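Local coordinates for protein putative glycoside hydrolase (PDB 4ONZ) that is a putative glycoside hydrolase of undefined detailed function, rich in beta-strands and nearly without helix, probably folded as a five-bladed beta-propeller, at residues 142-147 / 174-179; 11-16 / 283-288; 309-314 / 336-341. All coordinates share one frame; numbering follows the deposited sequence.

How the contacts relate
Contact 2 opens first, near the modelled N terminus: residues 11-16 meet 283-288 after a loop of more than 260 residues, bringing the start of the chain onto a strand of a late sheet. Contact 1 is nested inside that loop, joining the beginning of strand 144-151 to the segment that runs into strand 180-187, and so an antiparallel sheet to the mixed sheet that begins with 180-187. Contact 3 follows in series, bringing the end of strand 333-340 back to 309-314 after 21 residues. The three do not touch; contacts 2 and 3 come closest, with nearest atoms about 6 Å apart. Such sheet-by-sheet packing fits a beta-propeller, and contact 2 ties its first residues to a later part.

Contact 1 (142-147 / 174-179); sequences KKARLA and NLFCKS
With CG of K143 set beside its own backbone N (chi1 -72°) and the chain bent again at chi2 and chi4, the lysine curls over N174 and delivers NZ to the N174 carbonyl O at 2.7 Å, nearly in line with the C=O bond. This is one of two modelled lysine conformers, so the bond may be held only part of the time; a long, flexible amine suits a partly exposed position. C177 instead tucks SG between its backbone N and carbonyl carbon, where the sulfur receives L146 N at 3.5 Å in an almost straight bond (175°). The backbones join directly: C177 N donates to A144 O at 2.7 Å, tilted out of the carbonyl plane, and CA of F176 also approaches that oxygen at 3.1 Å. Beside them the methyl of A144 lies over one face of the F176 ring, CB 3.7 Å from the centroid, a CH-pi contact that a small side chain allows. R145 lays its CG 3.3 Å from L175 O, while its NH1 is hydrogen-bonded to N173 O. Strand 144-151 is flanked in its sheet by strands 132-139 and 158-162, and T137 touches A144 from the former. Segment 174-179 passes alongside on its way to strand 180-187, with W204 of strand 200-204 packed on L175 and C177 and with S179 OG bonded to E247.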
loop_
_atom_site.group_PDB
_atom_site.type_symbol
_atom_site.label_atom_id
_atom_site.label_comp_id
_atom_site.label_asym_id
_atom_site.label_seq_id
_atom_site.Cartn_x
_atom_site.Cartn_y
_atom_site.Cartn_z
ATOM N N LYS A 142 -10.291 1.623 18.246
ATOM C CA LYS A 142 -11.497 2.449 18.177
ATOM C C LYS A 142 -11.687 2.891 16.717
ATOM O O LYS A 142 -12.739 2.659 16.131
ATOM C CB LYS A 142 -11.430 3.639 19.147
ATOM C CG LYS A 142 -11.518 3.210 20.612
ATOM C CD LYS A 142 -11.558 4.377 21.587
ATOM C CE LYS A 142 -11.845 3.894 23.005
ATOM N NZ LYS A 142 -11.912 5.006 23.991
ATOM N N LYS A 143 -10.654 3.507 16.139
ATOM C CA LYS A 143 -10.668 3.950 14.743
ATOM C C LYS A 143 -9.345 3.595 14.057
ATOM O O LYS A 143 -8.276 3.692 14.659
ATOM C CB LYS A 143 -10.889 5.467 14.653
ATOM C CG LYS A 143 -12.291 5.957 15.001
ATOM C CD LYS A 143 -13.299 5.613 13.914
ATOM C CE LYS A 143 -14.700 6.115 14.238
ATOM N NZ LYS A 143 -14.845 7.596 14.165
ATOM N N ALA A 144 -9.432 3.170 12.801
ATOM C CA ALA A 144 -8.267 2.890 11.978
ATOM C C ALA A 144 -8.112 4.224 11.234
ATOM O O ALA A 144 -9.080 4.706 10.613
ATOM C CB ALA A 144 -8.543 1.756 11.023
ATOM N N ARG A 145 -6.934 4.844 11.331
ATOM C CA ARG A 145 -6.726 6.183 10.764
ATOM C C ARG A 145 -5.393 6.323 10.031
ATOM O O ARG A 145 -4.369 5.851 10.497
ATOM C CB ARG A 145 -6.833 7.250 11.876
ATOM C CG ARG A 145 -8.181 7.275 12.607
ATOM C CD ARG A 145 -8.234 8.314 13.723
ATOM N NE ARG A 145 -7.452 7.887 14.880
ATOM C CZ ARG A 145 -7.301 8.593 15.995
ATOM N NH1 ARG A 145 -7.858 9.792 16.123
ATOM N NH2 ARG A 145 -6.573 8.090 16.988
ATOM N N LEU A 146 -5.440 6.964 8.868
ATOM C CA LEU A 146 -4.260 7.156 8.048
ATOM C C LEU A 146 -3.234 8.036 8.780
ATOM O O LEU A 146 -3.566 9.135 9.255
ATOM C CB LEU A 146 -4.669 7.760 6.709
ATOM C CG LEU A 146 -3.640 7.787 5.589
ATOM C CD1 LEU A 146 -3.125 6.393 5.252
ATOM C CD2 LEU A 146 -4.272 8.428 4.365
ATOM N N ALA A 147 -2.009 7.523 8.868
ATOM C CA ALA A 147 -0.918 8.190 9.552
ATOM C C ALA A 147 0.302 8.275 8.662
ATOM O O ALA A 147 0.431 7.544 7.661
ATOM C CB ALA A 147 -0.595 7.461 10.846
ATOM N N ASN A 174 -10.837 12.080 13.330
ATOM C CA ASN A 174 -11.288 10.804 13.889
ATOM C C ASN A 174 -12.069 9.986 12.857
ATOM O O ASN A 174 -12.851 9.082 13.203
ATOM C CB ASN A 174 -12.058 10.953 15.212
ATOM C CG ASN A 174 -11.955 9.705 16.078
ATOM O OD1 ASN A 174 -10.929 9.015 16.064
ATOM N ND2 ASN A 174 -12.998 9.422 16.860
ATOM N N LEU A 175 -11.813 10.288 11.585
ATOM C CA LEU A 175 -12.373 9.553 10.469
ATOM C C LEU A 175 -11.661 8.203 10.330
ATOM O O LEU A 175 -10.419 8.152 10.299
ATOM C CB LEU A 175 -12.142 10.326 9.153
ATOM C CG LEU A 175 -12.581 9.605 7.868
ATOM C CD1 LEU A 175 -14.099 9.491 7.807
ATOM C CD2 LEU A 175 -12.050 10.282 6.612
ATOM N N PHE A 176 -12.437 7.125 10.222
ATOM C CA PHE A 176 -11.903 5.789 9.933
ATOM C C PHE A 176 -11.429 5.843 8.473
ATOM O O PHE A 176 -12.215 6.099 7.564
ATOM C CB PHE A 176 -13.006 4.742 10.111
ATOM C CG PHE A 176 -12.527 3.313 10.102
ATOM C CD1 PHE A 176 -12.119 2.706 8.922
ATOM C CD2 PHE A 176 -12.559 2.550 11.276
ATOM C CE1 PHE A 176 -11.700 1.383 8.916
ATOM C CE2 PHE A 176 -12.160 1.225 11.273
ATOM C CZ PHE A 176 -11.718 0.645 10.088
ATOM N N CYS A 177 -10.134 5.637 8.253
ATOM C CA CYS A 177 -9.558 5.712 6.918
ATOM C C CYS A 177 -8.219 4.990 6.851
ATOM O O CYS A 177 -7.547 4.785 7.868
ATOM C CB CYS A 177 -9.404 7.170 6.460
ATOM S SG CYS A 177 -8.433 8.235 7.552
ATOM N N LYS A 178 -7.853 4.598 5.639
ATOM C CA LYS A 178 -6.628 3.850 5.398
ATOM C C LYS A 178 -6.271 3.863 3.915
ATOM O O LYS A 178 -7.054 4.346 3.093
ATOM C CB LYS A 178 -6.805 2.400 5.850
ATOM C CG LYS A 178 -7.969 1.679 5.196
ATOM C CD LYS A 178 -8.101 0.227 5.627
ATOM C CE LYS A 178 -8.321 0.062 7.118
ATOM N NZ LYS A 178 -8.512 -1.377 7.433
ATOM N N SER A 179 -5.074 3.353 3.617
ATOM C CA SER A 179 -4.585 3.136 2.255
ATOM C C SER A 179 -4.325 4.402 1.441
ATOM O O SER A 179 -5.168 4.826 0.634
ATOM C CB SER A 179 -5.537 2.193 1.525
ATOM O OG SER A 179 -5.845 1.064 2.348
HETATM O O HOH W 1 -15.335 7.306 10.845
#

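Contact 2 (11-16 / 283-288); sequences NNWVIG and AGQLLL
A glutamine side chain, Q285, reads the backbone of the N-terminal segment through a two-point amide pairing, much as a neighbouring strand would. I15 N donates to Q285 OE1 at 3.0 Å (171°), and Q285 NE2 returns a bond to I15 O at 2.9 Å (159°). Both bonds lie in the carbonyl planes of their acceptors and use lone pairs, and I15 O sits in the plane of the glutamine amide, so the flat group cannot turn without giving up a bond. Glutamine suits the place because it offers a donor and an acceptor at the end of a chain that, extended beyond CG, reaches past the strand. Q285 and L287 project toward residues 11-16 and L286 away, the alternation of a beta-strand; here strand 281-288 lies between strands 258-266 and 296-299, neighbours consistent with part of a propeller blade, and the N-terminal segment lies across it. W13 packs beside the glutamine. Its indole has CB of L287 over one face, 3.8 Å from the centroid of the six-membered ring, while CG2 of V14 covers the opposite face, over its centre. The ring edge meets Q285, with CH2 3.6 Å from its carbonyl O and CZ3 3.7 Å from its CB. A broad apolar ring suits this buried position, and its one polar atom, NE1, is satisfied by D298 of strand 296-299. V260 of strand 258-266 packs against W13, I15, Q285 and L287 alike.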
loop_
_atom_site.group_PDB
_atom_site.type_symbol
_atom_site.label_atom_id
_atom_site.label_comp_id
_atom_site.label_asym_id
_atom_site.label_seq_id
_atom_site.Cartn_x
_atom_site.Cartn_y
_atom_site.Cartn_z
ATOM N N ASN A 11 -6.483 -1.751 -24.259
ATOM C CA ASN A 11 -5.694 -1.800 -22.987
ATOM C C ASN A 11 -4.182 -1.640 -23.198
ATOM O O ASN A 11 -3.379 -2.382 -22.631
ATOM C CB ASN A 11 -6.002 -3.090 -22.207
ATOM C CG ASN A 11 -7.383 -3.077 -21.566
ATOM O OD1 ASN A 11 -8.015 -2.025 -21.433
ATOM N ND2 ASN A 11 -7.851 -4.250 -21.149
ATOM N N ASN A 12 -3.808 -0.655 -24.013
ATOM C CA ASN A 12 -2.399 -0.340 -24.262
ATOM C C ASN A 12 -1.765 0.413 -23.078
ATOM O O ASN A 12 -0.541 0.473 -22.962
ATOM C CB ASN A 12 -2.239 0.482 -25.551
ATOM C CG ASN A 12 -2.902 1.859 -25.471
ATOM O OD1 ASN A 12 -3.897 2.051 -24.767
ATOM N ND2 ASN A 12 -2.357 2.820 -26.212
ATOM N N TRP A 13 -2.612 0.975 -22.208
ATOM C CA TRP A 13 -2.177 1.747 -21.042
ATOM C C TRP A 13 -1.933 0.909 -19.779
ATOM O O TRP A 13 -1.356 1.400 -18.806
ATOM C CB TRP A 13 -3.229 2.818 -20.716
ATOM C CG TRP A 13 -4.587 2.265 -20.353
ATOM C CD1 TRP A 13 -5.641 2.052 -21.196
ATOM C CD2 TRP A 13 -5.028 1.853 -19.052
ATOM N NE1 TRP A 13 -6.710 1.534 -20.499
ATOM C CE2 TRP A 13 -6.360 1.407 -19.180
ATOM C CE3 TRP A 13 -4.427 1.828 -17.787
ATOM C CZ2 TRP A 13 -7.100 0.937 -18.094
ATOM C CZ3 TRP A 13 -5.165 1.358 -16.711
ATOM C CH2 TRP A 13 -6.484 0.920 -16.872
ATOM N N VAL A 14 -2.371 -0.344 -19.795
ATOM C CA VAL A 14 -2.282 -1.215 -18.627
ATOM C C VAL A 14 -0.837 -1.590 -18.307
ATOM O O VAL A 14 -0.068 -1.910 -19.197
ATOM C CB VAL A 14 -3.136 -2.488 -18.837
ATOM C CG1 VAL A 14 -3.026 -3.426 -17.650
ATOM C CG2 VAL A 14 -4.592 -2.112 -19.070
ATOM N N ILE A 15 -0.469 -1.519 -17.034
ATOM C CA ILE A 15 0.880 -1.885 -16.624
ATOM C C ILE A 15 0.891 -3.391 -16.397
ATOM O O ILE A 15 0.060 -3.931 -15.655
ATOM C CB ILE A 15 1.342 -1.131 -15.369
ATOM C CG1 ILE A 15 1.265 0.380 -15.604
ATOM C CG2 ILE A 15 2.766 -1.538 -15.010
ATOM C CD1 ILE A 15 1.607 1.223 -14.405
ATOM N N GLY A 16 1.830 -4.064 -17.055
ATOM C CA GLY A 16 1.953 -5.509 -16.970
ATOM C C GLY A 16 2.385 -6.109 -18.302
ATOM O O GLY A 16 2.758 -5.380 -19.212
ATOM N N ALA A 283 -6.762 -7.445 -8.058
ATOM C CA ALA A 283 -6.228 -6.128 -8.379
ATOM C C ALA A 283 -6.686 -5.574 -9.729
ATOM O O ALA A 283 -6.684 -6.274 -10.733
ATOM C CB ALA A 283 -4.712 -6.182 -8.339
ATOM N N GLY A 284 -7.068 -4.303 -9.731
ATOM C CA GLY A 284 -7.466 -3.600 -10.940
ATOM C C GLY A 284 -6.585 -2.399 -11.169
ATOM O O GLY A 284 -5.646 -2.151 -10.411
ATOM N N GLN A 285 -6.875 -1.663 -12.234
ATOM C CA GLN A 285 -6.141 -0.440 -12.557
ATOM C C GLN A 285 -7.096 0.640 -13.023
ATOM O O GLN A 285 -8.080 0.364 -13.706
ATOM C CB GLN A 285 -5.070 -0.665 -13.620
ATOM C CG GLN A 285 -3.915 -1.510 -13.152
ATOM C CD GLN A 285 -2.832 -1.688 -14.202
ATOM O OE1 GLN A 285 -2.611 -0.826 -15.062
ATOM N NE2 GLN A 285 -2.126 -2.804 -14.115
ATOM N N LEU A 286 -6.781 1.869 -12.639
ATOM C CA LEU A 286 -7.553 3.040 -12.983
ATOM C C LEU A 286 -6.598 3.984 -13.711
ATOM O O LEU A 286 -5.490 4.233 -13.229
ATOM C CB LEU A 286 -8.084 3.677 -11.696
ATOM C CG LEU A 286 -9.108 4.802 -11.774
ATOM C CD1 LEU A 286 -10.372 4.325 -12.483
ATOM C CD2 LEU A 286 -9.446 5.328 -10.385
ATOM N N LEU A 287 -7.006 4.461 -14.885
ATOM C CA LEU A 287 -6.234 5.421 -15.660
ATOM C C LEU A 287 -6.897 6.771 -15.485
ATOM O O LEU A 287 -8.076 6.939 -15.823
ATOM C CB LEU A 287 -6.214 5.065 -17.151
ATOM C CG LEU A 287 -5.369 6.016 -18.017
ATOM C CD1 LEU A 287 -3.888 5.875 -17.685
ATOM C CD2 LEU A 287 -5.599 5.788 -19.500
ATOM N N LEU A 288 -6.146 7.734 -14.965
ATOM C CA LEU A 288 -6.673 9.071 -14.765
ATOM C C LEU A 288 -5.914 10.065 -15.615
ATOM O O LEU A 288 -4.783 9.811 -16.017
ATOM C CB LEU A 288 -6.613 9.469 -13.295
ATOM C CG LEU A 288 -7.293 8.427 -12.404
ATOM C CD1 LEU A 288 -6.242 7.522 -11.773
ATOM C CD2 LEU A 288 -8.120 9.071 -11.313
#

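Contact 3 (309-314 / 336-341); sequences APFEKS and LYYGCA
The F311 ring meets strand 333-340 by its edge: the Y338 hydroxyl lies in its plane, OH 3.4 Å from CE1, and C340 SG also lies there, 3.9 Å from CD1 in a sulfur-aromatic contact. The side chains of F311 and Y338 cross at about a right angle, and the Y338 ring is also paired edge-to-face with F305. At the rim of the Y338 ring is the E312 carboxylate, turned 64° from the ring plane; the hydroxyl donates to OE2 at 2.7 Å and takes up the anti lone pair, the one away from OE1. OE2 has a second partner in R20, a salt bridge that probably steadies its negative charge in this buried place. The other oxygen, OE1, is reached from above the carboxylate plane by A309 N at 3.0 Å, and E308 N bonds to it as well. A glutamate thus suits the site, since each oxygen has a distinct task. Residues 310-312 form a short 3-10 turn, with E312 N bonded to A309 O, and this turn leans on the last strand residues of a three-stranded antiparallel sheet, 322-330, 333-340 and 344-350, consistent with a propeller blade. Just past the strand, A341 adopts left-handed helical backbone angles (phi 61°), and its CB comes within 3.6 Å of E312 O; a methyl is small enough to sit against that carbonyl. Farther out a water links S314 OG to A341 O.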
loop_
_atom_site.group_PDB
_atom_site.type_symbol
_atom_site.label_atom_id
_atom_site.label_comp_id
_atom_site.label_asym_id
_atom_site.label_seq_id
_atom_site.Cartn_x
_atom_site.Cartn_y
_atom_site.Cartn_z
ATOM N N ALA A 309 -2.177 -19.190 -7.774
ATOM C CA ALA A 309 -1.205 -20.170 -7.256
ATOM C C ALA A 309 -1.491 -20.705 -5.842
ATOM O O ALA A 309 -2.156 -20.036 -5.041
ATOM C CB ALA A 309 0.192 -19.577 -7.327
ATOM N N PRO A 310 -0.977 -21.917 -5.524
ATOM C CA PRO A 310 -1.211 -22.509 -4.200
ATOM C C PRO A 310 -0.802 -21.617 -3.024
ATOM O O PRO A 310 -1.506 -21.592 -2.017
ATOM C CB PRO A 310 -0.356 -23.786 -4.220
ATOM C CG PRO A 310 -0.206 -24.123 -5.664
ATOM C CD PRO A 310 -0.160 -22.802 -6.379
ATOM N N PHE A 311 0.295 -20.865 -3.161
ATOM C CA PHE A 311 0.775 -20.006 -2.068
ATOM C C PHE A 311 -0.137 -18.803 -1.782
ATOM O O PHE A 311 0.020 -18.131 -0.773
ATOM C CB PHE A 311 2.228 -19.545 -2.311
ATOM C CG PHE A 311 2.393 -18.657 -3.504
ATOM C CD1 PHE A 311 2.234 -17.284 -3.379
ATOM C CD2 PHE A 311 2.714 -19.184 -4.751
ATOM C CE1 PHE A 311 2.376 -16.454 -4.473
ATOM C CE2 PHE A 311 2.857 -18.352 -5.855
ATOM C CZ PHE A 311 2.687 -16.984 -5.713
ATOM N N GLU A 312 -1.102 -18.549 -2.660
ATOM C CA GLU A 312 -2.053 -17.461 -2.467
ATOM C C GLU A 312 -3.343 -17.954 -1.810
ATOM O O GLU A 312 -4.251 -17.159 -1.582
ATOM C CB GLU A 312 -2.358 -16.823 -3.820
ATOM C CG GLU A 312 -1.110 -16.225 -4.463
ATOM C CD GLU A 312 -1.232 -15.934 -5.947
ATOM O OE1 GLU A 312 -2.139 -16.470 -6.609
ATOM O OE2 GLU A 312 -0.379 -15.189 -6.471
ATOM N N LYS A 313 -3.384 -19.254 -1.494
ATOM C CA LYS A 313 -4.554 -19.913 -0.911
ATOM C C LYS A 313 -4.229 -20.499 0.459
ATOM O O LYS A 313 -3.065 -20.715 0.789
ATOM C CB LYS A 313 -5.010 -21.052 -1.823
ATOM C CG LYS A 313 -5.398 -20.627 -3.227
ATOM C CD LYS A 313 -5.687 -21.831 -4.111
ATOM C CE LYS A 313 -6.237 -21.405 -5.460
ATOM N NZ LYS A 313 -5.326 -20.443 -6.138
ATOM N N SER A 314 -5.270 -20.767 1.245
ATOM C CA SER A 314 -5.119 -21.361 2.577
ATOM C C SER A 314 -6.465 -21.918 3.064
ATOM O O SER A 314 -7.456 -21.904 2.332
ATOM C CB SER A 314 -4.618 -20.321 3.579
ATOM O OG SER A 314 -5.664 -19.448 3.963
ATOM N N LEU A 336 6.236 -6.106 -8.281
ATOM C CA LEU A 336 4.986 -5.921 -7.548
ATOM C C LEU A 336 5.025 -6.799 -6.293
ATOM O O LEU A 336 5.220 -8.012 -6.405
ATOM C CB LEU A 336 3.845 -6.385 -8.456
ATOM C CG LEU A 336 2.430 -5.916 -8.181
ATOM C CD1 LEU A 336 2.380 -4.401 -8.294
ATOM C CD2 LEU A 336 1.499 -6.561 -9.186
ATOM N N TYR A 337 4.820 -6.203 -5.120
ATOM C CA TYR A 337 4.817 -6.935 -3.858
ATOM C C TYR A 337 3.422 -6.920 -3.289
ATOM O O TYR A 337 2.770 -5.871 -3.227
ATOM C CB TYR A 337 5.833 -6.358 -2.872
ATOM C CG TYR A 337 7.234 -6.596 -3.328
ATOM C CD1 TYR A 337 7.857 -7.804 -3.070
ATOM C CD2 TYR A 337 7.920 -5.642 -4.079
ATOM C CE1 TYR A 337 9.140 -8.051 -3.523
ATOM C CE2 TYR A 337 9.194 -5.879 -4.524
ATOM C CZ TYR A 337 9.801 -7.086 -4.241
ATOM O OH TYR A 337 11.061 -7.353 -4.703
ATOM N N TYR A 338 2.969 -8.087 -2.872
ATOM C CA TYR A 338 1.600 -8.236 -2.404
ATOM C C TYR A 338 1.465 -9.222 -1.283
ATOM O O TYR A 338 2.314 -10.108 -1.113
ATOM C CB TYR A 338 0.710 -8.671 -3.569
ATOM C CG TYR A 338 1.052 -9.999 -4.262
ATOM C CD1 TYR A 338 2.069 -10.086 -5.231
ATOM C CD2 TYR A 338 0.288 -11.134 -4.029
ATOM C CE1 TYR A 338 2.339 -11.293 -5.883
ATOM C CE2 TYR A 338 0.552 -12.332 -4.671
ATOM C CZ TYR A 338 1.568 -12.414 -5.596
ATOM O OH TYR A 338 1.790 -13.630 -6.216
ATOM N N GLY A 339 0.409 -9.024 -0.498
ATOM C CA GLY A 339 0.053 -9.929 0.556
ATOM C C GLY A 339 -0.679 -11.061 -0.136
ATOM O O GLY A 339 -1.536 -10.822 -1.003
ATOM N N CYS A 340 -0.308 -12.287 0.205
ATOM C CA CYS A 340 -0.947 -13.458 -0.364
ATOM C C CYS A 340 -1.566 -14.259 0.778
ATOM O O CYS A 340 -0.923 -14.509 1.806
ATOM C CB CYS A 340 0.046 -14.268 -1.230
ATOM S SG CYS A 340 1.510 -14.893 -0.396
ATOM N N ALA A 341 -2.852 -14.583 0.627
ATOM C CA ALA A 341 -3.600 -15.357 1.615
ATOM C C ALA A 341 -3.697 -14.681 2.982
ATOM O O ALA A 341 -3.844 -15.362 4.001
ATOM C CB ALA A 341 -2.985 -16.751 1.751
HETATM O O HOH W 2 -4.769 -17.535 5.435
#